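Local structure of phage-related conserved hypothetical protein, BB2244 (Bordetella bronchiseptica, 2BDV) at residues Tyr62-Asn73 / Gly83-Gly91. The protein is of uncharacterised function but belongs to the SOS response-associated peptidase (SRAP) family and probably, like its relatives, crosslinks to abasic sites in single-stranded DNA. Numbering follows the deposited sequence.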
loop_
_atom_site.group_PDB
_atom_site.type_symbol
_atom_site.label_atom_id
_atom_site.label_comp_id
_atom_site.label_asym_id
_atom_site.label_seq_id
_atom_site.Cartn_x
_atom_site.Cartn_y
_atom_site.Cartn_z
ATOM N N TYR A 62 -4.142 -9.901 -2.758
ATOM C CA TYR A 62 -5.182 -10.287 -3.717
ATOM C C TYR A 62 -4.902 -11.594 -4.452
ATOM O O TYR A 62 -3.860 -11.759 -5.091
ATOM C CB TYR A 62 -5.417 -9.166 -4.745
ATOM C CG TYR A 62 -6.462 -9.492 -5.800
ATOM C CD1 TYR A 62 -7.761 -9.849 -5.438
ATOM C CD2 TYR A 62 -6.151 -9.456 -7.162
ATOM C CE1 TYR A 62 -8.719 -10.166 -6.399
ATOM C CE2 TYR A 62 -7.107 -9.769 -8.133
ATOM C CZ TYR A 62 -8.387 -10.125 -7.745
ATOM O OH TYR A 62 -9.340 -10.465 -8.691
ATOM N N LYS A 63 -5.864 -12.510 -4.356
ATOM C CA LYS A 63 -5.787 -13.820 -4.988
ATOM C C LYS A 63 -6.890 -13.999 -6.032
ATOM O O LYS A 63 -8.029 -14.319 -5.693
ATOM C CB LYS A 63 -5.928 -14.914 -3.932
ATOM C CG LYS A 63 -5.879 -16.322 -4.499
ATOM C CD LYS A 63 -6.078 -17.371 -3.411
ATOM C CE LYS A 63 -7.462 -17.283 -2.786
ATOM N NZ LYS A 63 -7.576 -18.195 -1.615
ATOM N N PRO A 64 -6.558 -13.811 -7.319
ATOM C CA PRO A 64 -7.538 -13.959 -8.402
ATOM C C PRO A 64 -8.253 -15.308 -8.346
ATOM O O PRO A 64 -7.633 -16.340 -8.080
ATOM C CB PRO A 64 -6.686 -13.802 -9.660
ATOM C CG PRO A 64 -5.356 -14.352 -9.230
ATOM C CD PRO A 64 -5.194 -13.699 -7.869
ATOM N N HIS A 65 -9.557 -15.283 -8.603
ATOM C CA HIS A 65 -10.392 -16.482 -8.575
ATOM C C HIS A 65 -9.819 -17.666 -9.364
ATOM O O HIS A 65 -9.943 -18.818 -8.937
ATOM C CB HIS A 65 -11.794 -16.149 -9.106
ATOM C CG HIS A 65 -12.775 -17.276 -8.982
ATOM N ND1 HIS A 65 -13.829 -17.443 -9.854
ATOM C CD2 HIS A 65 -12.864 -18.290 -8.088
ATOM C CE1 HIS A 65 -14.522 -18.513 -9.506
ATOM N NE2 HIS A 65 -13.958 -19.045 -8.437
ATOM N N GLY A 66 -9.184 -17.378 -10.500
ATOM C CA GLY A 66 -8.631 -18.434 -11.333
ATOM C C GLY A 66 -7.134 -18.707 -11.293
ATOM O O GLY A 66 -6.593 -19.308 -12.228
ATOM N N SER A 67 -6.450 -18.271 -10.239
ATOM C CA SER A 67 -5.015 -18.527 -10.126
ATOM C C SER A 67 -4.543 -18.693 -8.683
ATOM O O SER A 67 -5.302 -18.462 -7.739
ATOM C CB SER A 67 -4.209 -17.429 -10.831
ATOM O OG SER A 67 -3.999 -17.758 -12.200
ATOM N N SER A 68 -3.292 -19.125 -8.527
ATOM C CA SER A 68 -2.693 -19.350 -7.210
ATOM C C SER A 68 -1.737 -18.219 -6.861
ATOM O O SER A 68 -0.819 -18.381 -6.055
ATOM C CB SER A 68 -1.942 -20.684 -7.188
ATOM O OG SER A 68 -0.846 -20.680 -8.088
ATOM N N PHE A 69 -1.967 -17.072 -7.486
ATOM C CA PHE A 69 -1.152 -15.894 -7.256
ATOM C C PHE A 69 -1.647 -15.130 -6.038
ATOM O O PHE A 69 -2.849 -15.035 -5.795
ATOM C CB PHE A 69 -1.203 -14.963 -8.467
ATOM C CG PHE A 69 -0.099 -15.181 -9.461
ATOM C CD1 PHE A 69 1.179 -15.538 -9.040
ATOM C CD2 PHE A 69 -0.313 -14.940 -10.813
ATOM C CE1 PHE A 69 2.233 -15.646 -9.949
ATOM C CE2 PHE A 69 0.731 -15.042 -11.729
ATOM C CZ PHE A 69 2.009 -15.395 -11.295
ATOM N N PHE A 70 -0.714 -14.589 -5.270
ATOM C CA PHE A 70 -1.062 -13.806 -4.102
ATOM C C PHE A 70 -0.412 -12.450 -4.302
ATOM O O PHE A 70 0.621 -12.145 -3.706
ATOM C CB PHE A 70 -0.534 -14.467 -2.840
ATOM C CG PHE A 70 -0.933 -13.762 -1.584
ATOM C CD1 PHE A 70 0.025 -13.137 -0.788
ATOM C CD2 PHE A 70 -2.264 -13.746 -1.178
ATOM C CE1 PHE A 70 -0.336 -12.502 0.400
ATOM C CE2 PHE A 70 -2.643 -13.113 0.007
ATOM C CZ PHE A 70 -1.676 -12.491 0.803
HETATM N N MSE A 71 -1.030 -11.646 -5.160
HETATM C CA MSE A 71 -0.529 -10.320 -5.495
HETATM C C MSE A 71 -0.644 -9.308 -4.366
HETATM O O MSE A 71 -1.741 -9.016 -3.879
HETATM C CB MSE A 71 -1.258 -9.808 -6.733
HETATM C CG MSE A 71 -0.952 -10.604 -7.992
HETATM SE SE MSE A 71 -2.332 -10.373 -9.336
HETATM C CE MSE A 71 -2.667 -12.239 -9.744
ATOM N N ILE A 72 0.507 -8.767 -3.973
ATOM C CA ILE A 72 0.586 -7.783 -2.897
ATOM C C ILE A 72 0.843 -6.368 -3.402
ATOM O O ILE A 72 0.554 -5.395 -2.708
ATOM C CB ILE A 72 1.700 -8.135 -1.900
ATOM C CG1 ILE A 72 3.053 -8.145 -2.621
ATOM C CG2 ILE A 72 1.416 -9.486 -1.272
ATOM C CD1 ILE A 72 4.241 -8.354 -1.703
ATOM N N ASN A 73 1.405 -6.264 -4.599
ATOM C CA ASN A 73 1.698 -4.974 -5.210
ATOM C C ASN A 73 1.055 -4.934 -6.592
ATOM O O ASN A 73 0.940 -5.964 -7.257
ATOM C CB ASN A 73 3.215 -4.763 -5.368
ATOM C CG ASN A 73 3.959 -4.795 -4.045
ATOM O OD1 ASN A 73 3.470 -4.294 -3.027
ATOM N ND2 ASN A 73 5.160 -5.362 -4.057
ATOM N N GLY A 83 -4.196 -3.208 -17.831
ATOM C CA GLY A 83 -4.053 -4.647 -17.941
ATOM C C GLY A 83 -4.648 -5.414 -16.777
ATOM O O GLY A 83 -5.058 -4.831 -15.771
ATOM N N TRP A 84 -4.689 -6.732 -16.932
ATOM C CA TRP A 84 -5.215 -7.651 -15.932
ATOM C C TRP A 84 -4.274 -7.677 -14.725
ATOM O O TRP A 84 -3.054 -7.631 -14.879
ATOM C CB TRP A 84 -5.313 -9.072 -16.532
ATOM C CG TRP A 84 -6.055 -10.086 -15.677
ATOM C CD1 TRP A 84 -7.411 -10.223 -15.549
ATOM C CD2 TRP A 84 -5.472 -11.086 -14.821
ATOM N NE1 TRP A 84 -7.705 -11.244 -14.667
ATOM C CE2 TRP A 84 -6.534 -11.788 -14.208
ATOM C CE3 TRP A 84 -4.156 -11.454 -14.514
ATOM C CZ2 TRP A 84 -6.322 -12.834 -13.307
ATOM C CZ3 TRP A 84 -3.941 -12.500 -13.611
ATOM C CH2 TRP A 84 -5.023 -13.176 -13.020
ATOM N N PRO A 85 -4.835 -7.750 -13.509
ATOM C CA PRO A 85 -6.279 -7.793 -13.273
ATOM C C PRO A 85 -6.774 -6.454 -12.748
ATOM O O PRO A 85 -7.963 -6.262 -12.503
ATOM C CB PRO A 85 -6.406 -8.886 -12.231
ATOM C CG PRO A 85 -5.236 -8.583 -11.358
ATOM C CD PRO A 85 -4.114 -8.319 -12.356
ATOM N N TRP A 86 -5.842 -5.529 -12.571
ATOM C CA TRP A 86 -6.164 -4.211 -12.046
ATOM C C TRP A 86 -7.191 -3.437 -12.873
ATOM O O TRP A 86 -7.863 -2.558 -12.346
ATOM C CB TRP A 86 -4.868 -3.414 -11.900
ATOM C CG TRP A 86 -3.788 -4.243 -11.265
ATOM C CD1 TRP A 86 -2.545 -4.493 -11.766
ATOM C CD2 TRP A 86 -3.883 -4.987 -10.042
ATOM N NE1 TRP A 86 -1.862 -5.344 -10.940
ATOM C CE2 TRP A 86 -2.655 -5.666 -9.873
ATOM C CE3 TRP A 86 -4.885 -5.146 -9.076
ATOM C CZ2 TRP A 86 -2.398 -6.496 -8.773
ATOM C CZ3 TRP A 86 -4.629 -5.974 -7.980
ATOM C CH2 TRP A 86 -3.392 -6.637 -7.842
ATOM N N LYS A 87 -7.328 -3.761 -14.157
ATOM C CA LYS A 87 -8.291 -3.054 -14.998
ATOM C C LYS A 87 -9.708 -3.246 -14.473
ATOM O O LYS A 87 -10.624 -2.524 -14.849
ATOM C CB LYS A 87 -8.217 -3.553 -16.446
ATOM C CG LYS A 87 -8.559 -5.030 -16.624
ATOM C CD LYS A 87 -8.355 -5.493 -18.071
ATOM C CE LYS A 87 -8.299 -7.015 -18.162
ATOM N NZ LYS A 87 -8.195 -7.517 -19.566
ATOM N N LEU A 88 -9.873 -4.223 -13.592
ATOM C CA LEU A 88 -11.173 -4.535 -13.017
ATOM C C LEU A 88 -11.450 -3.793 -11.709
ATOM O O LEU A 88 -12.569 -3.815 -11.193
ATOM C CB LEU A 88 -11.249 -6.040 -12.767
ATOM C CG LEU A 88 -10.907 -6.931 -13.973
ATOM C CD1 LEU A 88 -10.729 -8.372 -13.509
ATOM C CD2 LEU A 88 -12.001 -6.834 -15.028
HETATM N N MSE A 89 -10.431 -3.136 -11.172
HETATM C CA MSE A 89 -10.580 -2.424 -9.912
HETATM C C MSE A 89 -10.237 -0.944 -9.994
HETATM O O MSE A 89 -10.608 -0.175 -9.116
HETATM C CB MSE A 89 -9.696 -3.083 -8.859
HETATM C CG MSE A 89 -10.118 -4.490 -8.494
HETATM SE SE MSE A 89 -8.690 -5.463 -7.609
HETATM C CE MSE A 89 -8.093 -6.500 -9.126
ATOM N N ILE A 90 -9.526 -0.549 -11.048
ATOM C CA ILE A 90 -9.129 0.838 -11.209
ATOM C C ILE A 90 -10.337 1.775 -11.227
ATOM O O ILE A 90 -10.227 2.958 -10.903
ATOM C CB ILE A 90 -8.307 1.025 -12.500
ATOM C CG1 ILE A 90 -7.804 2.466 -12.582
ATOM C CG2 ILE A 90 -9.136 0.634 -13.720
ATOM C CD1 ILE A 90 -6.952 2.860 -11.379
ATOM N N GLY A 91 -11.500 1.238 -11.584
ATOM C CA GLY A 91 -12.699 2.055 -11.628
ATOM C C GLY A 91 -13.474 2.122 -10.325
ATOM O O GLY A 91 -13.833 3.208 -9.873
#
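Selenomethionine Met71 packs against the side chains of Trp84, Pro85 and Trp86, and its CB and SE both meet Trp86. CB rests against the six-membered ring of Trp86, 4.0 Å from CH2. Beyond it the selenium lies obliquely off the same ring in a Met-aromatic contact, with SE 3.9 Å from Trp86 CZ2, and at the same time touches CG of Pro85. A bend at the last torsion (chi3 -130°) then brings CE obliquely to the six-membered ring of Trp84, where CZ3 is 4.1 Å away. Trp84 also packs on Pro64, whose CB is 3.8 Å from Trp84 CZ2, the two side chains crossing at about a right angle.

Tyr62 comes in beside Met71 and meets three residues of 83-91. Its chi1 of 179° swings CG away from the backbone N, and the ring reaches that segment: CD2 lies 3.9 Å from Trp86 CZ3, Pro85 CG sits at the ring edge, and the selenium of Met89 stands over a face, 4.6 Å from the ring centroid and nearly on the normal. CE of Met89 closes to 3.6 Å from Tyr62 CE2. Paired backbone hydrogen bonds between Tyr62 and Met71 keep these two side chains together, while Pro85 follows a cis peptide bond and leads into a short 3-10 segment, 86-88. The interface is thus essentially apolar packing between two loops.

Segment 62-73 leads into strand 73-75, an outermost strand of the mixed sheet, and 83-91 follows helix 76-80 on the way to strand 94-99, at the other border of that sheet. Trp86 also packs on Thr78 and Ile79 of helix 76-80 and on Ala148 of strand 147-151, so the contact is backed by that helix and by the strand beside 73-75.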